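Local coordinates for ABC transporter, solute-binding protein (Staphylococcus aureus, PDB 6LKG) that binds glucose 6-phosphate as the solute-binding lipoprotein of an ABC transporter, although its family is generally assigned thiamine-type ligands, at residues Q10-R15 against Y188-R193; R245-F250 against K257-Q262. All coordinates share one frame; numbering follows the deposited sequence.

Contact 1 and contact 2 follow one another along the chain and lie about 15 Å apart, centre to centre. The contact of 10-15 with 188-193 is buried, beside the bound sugar phosphate. It joins the starts of two helices, and its chemistry is polar: one amide-to-amide bond and two bridging waters. The contact of 245-250 with 257-262 lies farther out and is only partly buried. There helix 240-250 meets an irregular segment. V247 packs on V259 there, and the side chain of Q262 lies along the same helix. The two contacts touch each other. L13 packs on L246 and F250, so helix 11-25 takes part in contact 1 and also packs on the helix of contact 2.

Contact 1 (Q10-R15 against Y188-R193); sequences QSNLIR and YEQDAR. With G6P (6-O-phosphono-alpha-D-glucopyranose), chain E.
Q190 of helix 189-197 reaches N12 of helix 11-25 in a buried, largely polar contact between two helix starts beside the sugar phosphate. NE2 of Q190 donates to OD1 of N12 at 3.2 Å. The bond is fairly straight, with an N-H...acceptor angle of 158°. It lies in the carbonyl plane of N12 and close to the amide plane of Q190, and the two amides are turned 31° apart. CG of Q190 is anti to its backbone N, and a bend at chi2 (-86°) turns the amide across to N12. L13 packs against the same amide, with its CB 4.0 Å from NE2 of Q190.

Two waters donate to OE1 of Q190. Water 1 also accepts from the backbone N of Q10, and its O is 2.7 Å from OH of Y188. Water 2 donates to OD1 of D191 at 2.6 Å and has a weak bond from ND2 of N12. The other carboxylate oxygen of D191 is bonded to S171.

The contact lies beside the ligand cleft of a periplasmic-binding-protein fold, and Q10 and Y188 are both N-cap residues. CG of Q10 passes 3.7 Å from OD1 of D191. Y188 sits between its own helix and the ligand: CB of D191 lies over one ring face, and O5 of the glucose 6-phosphate lies 3.5 Å above the opposite face, both set toward the rim of the ring. Water 1 meets the ring edge in plane. T138, T139 and T170 also bind the ligand, and the Y188 side chain is close to T139 and T170.

Contact 2 (R245-F250 against K257-Q262); sequences RLVAEF and KDVSEQ
V247 of helix 240-250 faces an irregular segment, 257-262, that runs extended from V259 on, and its CA comes within 6.4 Å of the CA of Q262. The apolar part of the contact is a pair of valines. CG2 of V247 meets CG1 of V259 at 3.9 Å, and CG1 of V247 is 4.1 Å from the same methyl. CG2 of V247 is wedged between its own backbone N and carbonyl carbon, with CG1 beside the N, so both methyls are presented to V259. The CG1 branch of V259 is anti to its backbone N (chi1 166°) and does all the touching from that side.

CG2 of V247 also lies 3.9 Å from the backbone O of S260. That oxygen is buried by the contact and has no polar partner in the model. Farther along, the Q262 side chain runs out to the backbone carbonyls of V247 and A248. Its chain is bent at chi2, and the amide end lies by these carbonyls.

Within the helix, NE of R245 forms a salt bridge with OE1 of E249, one turn on, at 2.7 Å. The carboxylate oxygen is met from above its plane. V259 also touches R240 and Q244 of helix 240-250, while E261 has a weak bond to L270. Elsewhere on this helix, R245 packs on helix 11-25, and L246 packs on strand 92-105.

Contact 1 (Q10-R15 against Y188-R193)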
loop_
_atom_site.group_PDB
_atom_site.type_symbol
_atom_site.label_atom_id
_atom_site.label_comp_id
_atom_site.label_asym_id
_atom_site.label_seq_id
_atom_site.Cartn_x
_atom_site.Cartn_y
_atom_site.Cartn_z
ATOM N N GLN B 10 -21.200 -13.775 0.227
ATOM C CA GLN B 10 -19.956 -13.161 -0.207
ATOM C C GLN B 10 -18.775 -13.952 0.342
ATOM O O GLN B 10 -18.832 -14.515 1.439
ATOM C CB GLN B 10 -19.880 -11.706 0.260
ATOM C CG GLN B 10 -20.749 -10.746 -0.543
ATOM C CD GLN B 10 -20.335 -10.648 -2.000
ATOM O OE1 GLN B 10 -20.884 -11.339 -2.860
ATOM N NE2 GLN B 10 -19.368 -9.787 -2.285
ATOM N N SER B 11 -17.695 -13.999 -0.442
ATOM C CA SER B 11 -16.518 -14.760 -0.037
ATOM C C SER B 11 -15.978 -14.297 1.309
ATOM O O SER B 11 -15.494 -15.119 2.096
ATOM C CB SER B 11 -15.432 -14.654 -1.108
ATOM O OG SER B 11 -14.310 -15.451 -0.775
ATOM N N ASN B 12 -16.067 -12.997 1.603
ATOM C CA ASN B 12 -15.507 -12.470 2.843
ATOM C C ASN B 12 -16.168 -13.056 4.084
ATOM O O ASN B 12 -15.582 -12.999 5.169
ATOM C CB ASN B 12 -15.625 -10.941 2.868
ATOM C CG ASN B 12 -17.069 -10.461 2.897
ATOM O OD1 ASN B 12 -17.748 -10.551 3.921
ATOM N ND2 ASN B 12 -17.538 -9.936 1.773
ATOM N N LEU B 13 -17.370 -13.619 3.955
ATOM C CA LEU B 13 -18.076 -14.141 5.117
ATOM C C LEU B 13 -17.758 -15.606 5.393
ATOM O O LEU B 13 -17.582 -15.988 6.555
ATOM C CB LEU B 13 -19.588 -13.963 4.940
ATOM C CG LEU B 13 -20.477 -14.542 6.043
ATOM C CD1 LEU B 13 -20.167 -13.895 7.384
ATOM C CD2 LEU B 13 -21.946 -14.373 5.690
ATOM N N ILE B 14 -17.684 -16.440 4.358
ATOM C CA ILE B 14 -17.589 -17.881 4.549
ATOM C C ILE B 14 -16.217 -18.453 4.212
ATOM O O ILE B 14 -15.879 -19.533 4.720
ATOM C CB ILE B 14 -18.678 -18.621 3.747
ATOM C CG1 ILE B 14 -18.514 -18.356 2.250
ATOM C CG2 ILE B 14 -20.059 -18.201 4.221
ATOM C CD1 ILE B 14 -19.369 -19.244 1.378
ATOM N N ARG B 15 -15.421 -17.784 3.379
ATOM C CA ARG B 15 -14.107 -18.327 3.041
ATOM C C ARG B 15 -13.212 -18.529 4.261
ATOM O O ARG B 15 -12.562 -19.585 4.339
ATOM C CB ARG B 15 -13.426 -17.433 1.994
ATOM C CG ARG B 15 -12.186 -18.038 1.347
ATOM C CD ARG B 15 -12.534 -19.222 0.450
ATOM N NE ARG B 15 -12.251 -20.497 1.102
ATOM C CZ ARG B 15 -12.319 -21.683 0.503
ATOM N NH1 ARG B 15 -12.664 -21.768 -0.775
ATOM N NH2 ARG B 15 -12.039 -22.787 1.183
ATOM N N TYR B 188 -29.131 -6.627 2.357
ATOM C CA TYR B 188 -29.233 -7.404 3.584
ATOM C C TYR B 188 -28.140 -6.964 4.552
ATOM O O TYR B 188 -27.200 -6.254 4.185
ATOM C CB TYR B 188 -29.172 -8.917 3.309
ATOM C CG TYR B 188 -27.902 -9.425 2.661
ATOM C CD1 TYR B 188 -27.701 -9.313 1.291
ATOM C CD2 TYR B 188 -26.922 -10.053 3.417
ATOM C CE1 TYR B 188 -26.547 -9.793 0.695
ATOM C CE2 TYR B 188 -25.767 -10.535 2.834
ATOM C CZ TYR B 188 -25.584 -10.404 1.475
ATOM O OH TYR B 188 -24.433 -10.886 0.899
ATOM N N GLU B 189 -28.280 -7.403 5.807
ATOM C CA GLU B 189 -27.542 -6.791 6.910
ATOM C C GLU B 189 -26.034 -6.955 6.748
ATOM O O GLU B 189 -25.277 -5.986 6.883
ATOM C CB GLU B 189 -28.001 -7.392 8.240
ATOM C CG GLU B 189 -27.643 -6.551 9.458
ATOM C CD GLU B 189 -27.960 -7.253 10.766
ATOM O OE1 GLU B 189 -27.388 -8.335 11.022
ATOM O OE2 GLU B 189 -28.793 -6.728 11.534
ATOM N N GLN B 190 -25.577 -8.179 6.475
ATOM C CA GLN B 190 -24.140 -8.434 6.427
ATOM C C GLN B 190 -23.474 -7.673 5.287
ATOM O O GLN B 190 -22.376 -7.128 5.453
ATOM C CB GLN B 190 -23.878 -9.935 6.299
ATOM C CG GLN B 190 -22.467 -10.356 6.682
ATOM C CD GLN B 190 -21.488 -10.247 5.529
ATOM O OE1 GLN B 190 -21.877 -10.300 4.361
ATOM N NE2 GLN B 190 -20.208 -10.092 5.851
ATOM N N ASP B 191 -24.125 -7.622 4.122
ATOM C CA ASP B 191 -23.566 -6.883 2.995
ATOM C C ASP B 191 -23.511 -5.389 3.287
ATOM O O ASP B 191 -22.537 -4.717 2.932
ATOM C CB ASP B 191 -24.388 -7.154 1.733
ATOM C CG ASP B 191 -23.522 -7.408 0.514
ATOM O OD1 ASP B 191 -22.299 -7.607 0.678
ATOM O OD2 ASP B 191 -24.067 -7.408 -0.611
ATOM N N ALA B 192 -24.552 -4.853 3.929
ATOM C CA ALA B 192 -24.568 -3.434 4.263
ATOM C C ALA B 192 -23.433 -3.070 5.211
ATOM O O ALA B 192 -22.774 -2.037 5.038
ATOM C CB ALA B 192 -25.915 -3.058 4.879
ATOM N N ARG B 193 -23.185 -3.914 6.216
ATOM C CA ARG B 193 -22.143 -3.617 7.192
ATOM C C ARG B 193 -20.746 -3.743 6.606
ATOM O O ARG B 193 -19.832 -3.035 7.045
ATOM C CB ARG B 193 -22.283 -4.533 8.401
ATOM C CG ARG B 193 -23.473 -4.208 9.261
ATOM C CD ARG B 193 -23.550 -5.150 10.431
ATOM N NE ARG B 193 -24.688 -4.850 11.289
ATOM C CZ ARG B 193 -25.084 -5.628 12.288
ATOM N NH1 ARG B 193 -24.427 -6.749 12.550
ATOM N NH2 ARG B 193 -26.131 -5.286 13.026
HETATM C C1 G6P E . -29.846 -13.001 1.349
HETATM C C2 G6P E . -29.454 -14.105 2.366
HETATM C C3 G6P E . -28.035 -14.536 2.337
HETATM C C4 G6P E . -27.533 -14.597 0.965
HETATM C C5 G6P E . -27.515 -13.194 0.359
HETATM C C6 G6P E . -27.048 -13.276 -1.061
HETATM O O1 G6P E . -30.322 -11.888 2.039
HETATM O O2 G6P E . -29.782 -13.658 3.692
HETATM O O3 G6P E . -27.941 -15.904 2.934
HETATM O O4 G6P E . -26.185 -15.128 0.969
HETATM O O5 G6P E . -28.841 -12.536 0.376
HETATM O O6 G6P E . -27.953 -14.075 -1.794
HETATM P P G6P E . -28.715 -13.416 -3.156
HETATM O O1P G6P E . -29.497 -14.518 -3.854
HETATM O O2P G6P E . -29.676 -12.285 -2.735
HETATM O O3P G6P E . -27.693 -12.882 -4.087
HETATM O O HOH W 1 -22.634 -12.411 2.273
HETATM O O HOH W 2 -20.652 -8.704 2.298
#

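Contact 2 (R245-F250 against K257-Q262)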
loop_
_atom_site.group_PDB
_atom_site.type_symbol
_atom_site.label_atom_id
_atom_site.label_comp_id
_atom_site.label_asym_id
_atom_site.label_seq_id
_atom_site.Cartn_x
_atom_site.Cartn_y
_atom_site.Cartn_z
ATOM N N ARG B 245 -17.800 -17.479 16.395
ATOM C CA ARG B 245 -16.851 -16.737 15.569
ATOM C C ARG B 245 -17.569 -15.870 14.539
ATOM O O ARG B 245 -17.130 -14.750 14.252
ATOM C CB ARG B 245 -15.866 -17.693 14.892
ATOM C CG ARG B 245 -14.761 -16.970 14.130
ATOM C CD ARG B 245 -13.955 -17.901 13.243
ATOM N NE ARG B 245 -12.950 -17.189 12.456
ATOM C CZ ARG B 245 -12.249 -17.730 11.462
ATOM N NH1 ARG B 245 -12.443 -18.996 11.115
ATOM N NH2 ARG B 245 -11.361 -16.998 10.803
ATOM N N LEU B 246 -18.675 -16.366 13.972
ATOM C CA LEU B 246 -19.422 -15.574 12.998
ATOM C C LEU B 246 -20.000 -14.309 13.621
ATOM O O LEU B 246 -20.029 -13.252 12.979
ATOM C CB LEU B 246 -20.538 -16.417 12.378
ATOM C CG LEU B 246 -20.145 -17.374 11.250
ATOM C CD1 LEU B 246 -21.230 -18.416 11.021
ATOM C CD2 LEU B 246 -19.884 -16.589 9.976
ATOM N N VAL B 247 -20.455 -14.387 14.873
ATOM C CA VAL B 247 -20.999 -13.196 15.518
ATOM C C VAL B 247 -19.874 -12.255 15.942
ATOM O O VAL B 247 -20.019 -11.029 15.877
ATOM C CB VAL B 247 -21.920 -13.577 16.697
ATOM C CG1 VAL B 247 -22.988 -14.563 16.241
ATOM C CG2 VAL B 247 -21.140 -14.145 17.864
ATOM N N ALA B 248 -18.733 -12.804 16.361
ATOM C CA ALA B 248 -17.652 -11.973 16.880
ATOM C C ALA B 248 -16.903 -11.266 15.756
ATOM O O ALA B 248 -16.649 -10.059 15.834
ATOM C CB ALA B 248 -16.690 -12.824 17.712
ATOM N N GLU B 249 -16.530 -12.001 14.708
ATOM C CA GLU B 249 -15.712 -11.439 13.641
ATOM C C GLU B 249 -16.521 -10.768 12.539
ATOM O O GLU B 249 -16.008 -9.859 11.876
ATOM C CB GLU B 249 -14.840 -12.532 13.015
ATOM C CG GLU B 249 -13.710 -13.017 13.902
ATOM C CD GLU B 249 -12.751 -13.933 13.169
ATOM O OE1 GLU B 249 -12.326 -14.948 13.757
ATOM O OE2 GLU B 249 -12.420 -13.636 12.001
ATOM N N PHE B 250 -17.772 -11.184 12.324
ATOM C CA PHE B 250 -18.555 -10.683 11.201
ATOM C C PHE B 250 -19.896 -10.089 11.615
ATOM O O PHE B 250 -20.698 -9.753 10.739
ATOM C CB PHE B 250 -18.769 -11.788 10.157
ATOM C CG PHE B 250 -17.505 -12.483 9.755
ATOM C CD1 PHE B 250 -16.696 -11.957 8.762
ATOM C CD2 PHE B 250 -17.123 -13.662 10.370
ATOM C CE1 PHE B 250 -15.528 -12.595 8.390
ATOM C CE2 PHE B 250 -15.956 -14.305 10.003
ATOM C CZ PHE B 250 -15.156 -13.772 9.011
ATOM N N LYS B 257 -29.250 -20.855 20.638
ATOM C CA LYS B 257 -29.632 -20.175 21.872
ATOM C C LYS B 257 -28.414 -19.853 22.731
ATOM O O LYS B 257 -28.363 -18.797 23.372
ATOM C CB LYS B 257 -30.619 -21.035 22.668
ATOM C CG LYS B 257 -31.947 -21.322 21.978
ATOM C CD LYS B 257 -32.814 -22.263 22.815
ATOM C CE LYS B 257 -32.241 -23.673 22.905
ATOM N NZ LYS B 257 -33.190 -24.609 23.581
ATOM N N ASP B 258 -27.417 -20.745 22.750
ATOM C CA ASP B 258 -26.293 -20.573 23.671
ATOM C C ASP B 258 -25.411 -19.384 23.301
ATOM O O ASP B 258 -24.825 -18.756 24.189
ATOM C CB ASP B 258 -25.485 -21.868 23.802
ATOM C CG ASP B 258 -25.126 -22.489 22.475
ATOM O OD1 ASP B 258 -25.195 -21.801 21.437
ATOM O OD2 ASP B 258 -24.774 -23.690 22.479
ATOM N N VAL B 259 -25.296 -19.058 22.020
ATOM C CA VAL B 259 -24.378 -18.015 21.579
ATOM C C VAL B 259 -25.079 -16.671 21.670
ATOM O O VAL B 259 -26.210 -16.514 21.192
ATOM C CB VAL B 259 -23.907 -18.272 20.137
ATOM C CG1 VAL B 259 -23.227 -17.029 19.561
ATOM C CG2 VAL B 259 -22.986 -19.465 20.069
ATOM N N SER B 260 -24.407 -15.696 22.271
ATOM C CA SER B 260 -25.034 -14.417 22.552
ATOM C C SER B 260 -24.847 -13.509 21.347
ATOM O O SER B 260 -23.882 -13.641 20.593
ATOM C CB SER B 260 -24.459 -13.759 23.807
ATOM O OG SER B 260 -23.150 -13.269 23.580
ATOM N N GLU B 261 -25.781 -12.589 21.167
ATOM C CA GLU B 261 -25.675 -11.664 20.055
ATOM C C GLU B 261 -24.642 -10.585 20.379
ATOM O O GLU B 261 -24.256 -10.382 21.533
ATOM C CB GLU B 261 -27.049 -11.067 19.754
ATOM C CG GLU B 261 -27.202 -10.383 18.407
ATOM C CD GLU B 261 -28.641 -9.964 18.160
ATOM O OE1 GLU B 261 -28.870 -9.076 17.315
ATOM O OE2 GLU B 261 -29.547 -10.540 18.803
ATOM N N GLN B 262 -24.125 -9.946 19.334
ATOM C CA GLN B 262 -23.256 -8.786 19.498
ATOM C C GLN B 262 -23.638 -7.731 18.467
ATOM O O GLN B 262 -23.265 -7.819 17.289
ATOM C CB GLN B 262 -21.784 -9.171 19.411
ATOM C CG GLN B 262 -20.828 -8.002 19.602
ATOM C CD GLN B 262 -19.870 -7.843 18.435
ATOM O OE1 GLN B 262 -19.280 -8.821 17.976
ATOM N NE2 GLN B 262 -19.787 -6.635 17.888
#